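Local coordinates for Non-structural protein (Porcine reproductive and respiratory syndrome virus, PDB 3IFU), which acts, in this N-terminal part of the viral polyprotein, as the zinc-binding papain-like leader protease Nsp1alpha and probably suppresses host interferon-beta production, at residues V68-S71 against A75-L78. Sequence-based numbering, arbitrary orientation.
Sequences VECS and ACWL. With ZN (zinc ion), chain B.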
ATOM      1  N   VAL A  68     -12.138   7.625 -16.366  1.00 71.11           N
ATOM      2  CA  VAL A  68     -12.361   7.480 -14.935  1.00 67.26           C
ATOM      3  C   VAL A  68     -12.096   6.053 -14.474  1.00 65.03           C
ATOM      4  O   VAL A  68     -11.973   5.799 -13.274  1.00 64.16           O
ATOM      5  CB  VAL A  68     -13.799   7.868 -14.536  1.00 66.30           C
ATOM      6  CG1 VAL A  68     -13.984   9.361 -14.676  1.00 65.37           C
ATOM      7  CG2 VAL A  68     -14.795   7.127 -15.401  1.00 66.03           C
ATOM      8  N   GLU A  69     -11.997   5.126 -15.427  1.00 62.18           N
ATOM      9  CA  GLU A  69     -11.751   3.730 -15.089  1.00 60.24           C
ATOM     10  C   GLU A  69     -10.523   3.079 -15.734  1.00 58.62           C
ATOM     11  O   GLU A  69     -10.058   2.043 -15.261  1.00 57.63           O
ATOM     12  CB  GLU A  69     -13.002   2.889 -15.382  1.00 60.59           C
ATOM     13  CG  GLU A  69     -13.401   2.766 -16.844  1.00 61.29           C
ATOM     14  CD  GLU A  69     -14.592   1.830 -17.040  1.00 61.48           C
ATOM     15  OE1 GLU A  69     -14.968   1.572 -18.200  1.00 59.73           O
ATOM     16  OE2 GLU A  69     -15.156   1.350 -16.034  1.00 61.73           O
ATOM     17  N   CYS A  70      -9.990   3.671 -16.801  1.00 55.87           N
ATOM     18  CA  CYS A  70      -8.817   3.091 -17.449  1.00 53.26           C
ATOM     19  C   CYS A  70      -7.617   4.028 -17.414  1.00 52.35           C
ATOM     20  O   CYS A  70      -7.549   4.994 -18.173  1.00 53.63           O
ATOM     21  CB  CYS A  70      -9.136   2.714 -18.903  1.00 53.08           C
ATOM     22  SG  CYS A  70      -7.740   1.985 -19.833  1.00 54.30           S
ATOM     23  N   SER A  71      -6.663   3.739 -16.536  1.00 50.60           N
ATOM     24  CA  SER A  71      -5.471   4.571 -16.424  1.00 49.60           C
ATOM     25  C   SER A  71      -4.249   3.771 -15.982  1.00 49.12           C
ATOM     26  O   SER A  71      -4.286   3.079 -14.970  1.00 49.98           O
ATOM     27  CB  SER A  71      -5.720   5.709 -15.435  1.00 47.57           C
ATOM     28  OG  SER A  71      -4.622   6.601 -15.412  1.00 46.13           O
ATOM     29  N   ALA A  75      -3.521   0.811 -21.331  1.00 52.30           N
ATOM     30  CA  ALA A  75      -2.749  -0.251 -20.700  1.00 50.13           C
ATOM     31  C   ALA A  75      -2.829  -0.098 -19.187  1.00 47.91           C
ATOM     32  O   ALA A  75      -1.813   0.095 -18.517  1.00 47.09           O
ATOM     33  CB  ALA A  75      -1.294  -0.190 -21.166  1.00 51.56           C
ATOM     34  N   CYS A  76      -4.043  -0.187 -18.654  1.00 44.47           N
ATOM     35  CA  CYS A  76      -4.237  -0.030 -17.226  1.00 43.48           C
ATOM     36  C   CYS A  76      -3.560  -1.139 -16.414  1.00 44.21           C
ATOM     37  O   CYS A  76      -3.423  -1.021 -15.195  1.00 43.36           O
ATOM     38  CB  CYS A  76      -5.738   0.067 -16.898  1.00 41.60           C
ATOM     39  SG  CYS A  76      -6.790  -1.355 -17.316  1.00 40.72           S
ATOM     40  N   TRP A  77      -3.128  -2.206 -17.088  1.00 42.27           N
ATOM     41  CA  TRP A  77      -2.446  -3.306 -16.411  1.00 42.65           C
ATOM     42  C   TRP A  77      -1.096  -2.852 -15.867  1.00 41.73           C
ATOM     43  O   TRP A  77      -0.518  -3.512 -15.008  1.00 43.33           O
ATOM     44  CB  TRP A  77      -2.232  -4.498 -17.350  1.00 43.93           C
ATOM     45  CG  TRP A  77      -1.744  -4.120 -18.713  1.00 46.92           C
ATOM     46  CD1 TRP A  77      -2.512  -3.885 -19.816  1.00 47.61           C
ATOM     47  CD2 TRP A  77      -0.385  -3.906 -19.116  1.00 47.02           C
ATOM     48  NE1 TRP A  77      -1.720  -3.537 -20.881  1.00 48.92           N
ATOM     49  CE2 TRP A  77      -0.408  -3.546 -20.481  1.00 49.36           C
ATOM     50  CE3 TRP A  77       0.851  -3.984 -18.456  1.00 49.24           C
ATOM     51  CZ2 TRP A  77       0.761  -3.266 -21.207  1.00 48.74           C
ATOM     52  CZ3 TRP A  77       2.017  -3.704 -19.177  1.00 50.11           C
ATOM     53  CH2 TRP A  77       1.959  -3.350 -20.539  1.00 50.11           C
ATOM     54  N   LEU A  78      -0.594  -1.729 -16.372  1.00 42.10           N
ATOM     55  CA  LEU A  78       0.682  -1.188 -15.911  1.00 42.06           C
ATOM     56  C   LEU A  78       0.541  -0.824 -14.441  1.00 43.95           C
ATOM     57  O   LEU A  78       1.528  -0.720 -13.699  1.00 45.40           O
ATOM     58  CB  LEU A  78       1.068   0.060 -16.714  1.00 39.23           C
ATOM     59  CG  LEU A  78       1.717  -0.152 -18.081  1.00 37.15           C
ATOM     60  CD1 LEU A  78       1.910   1.181 -18.771  1.00 34.22           C
ATOM     61  CD2 LEU A  78       3.049  -0.844 -17.902  1.00 36.34           C
TER
HETATM   62 ZN    ZN B 181      -8.241  -0.175 -19.043  1.00 64.76          ZN
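Cys70 SG binds the zinc ion at 2.4 Å and Cys76 SG binds the same ion at 2.5 Å, so that two parts of one loop, separated by three residues, are tied together through a shared metal. This is the zinc site of the papain-like cysteine proteinase domain of Nsp1alpha, in the loop leading into helix 81-87. It illustrates how a metal can join segments that make little direct contact: no hydrogen bond crosses between 68-71 and 75-78. His146 ND1 and the terminal oxygen OXT of Met180 complete the four ligands, so the chain's own C-terminal carboxylate is anchored at the metal beside this loop. The sulfurs subtend about 122° at the metal, wider than the tetrahedral ideal, and they reach it through different side-chain torsions. In Cys70 the sulfur lies opposite its own N (chi1 180°), whereas in Cys76 it sits between N and the carbonyl carbon (chi1 62°). Behind Cys76, the backbone turns in a helical course, closed by a bond from Leu78 N to Ala75 O at 3.1 Å. Direct packing is confined to the Cys76 methylene: its CB lies 4.0 Å from Cys70 SG and 3.8 Å from Ser71 N.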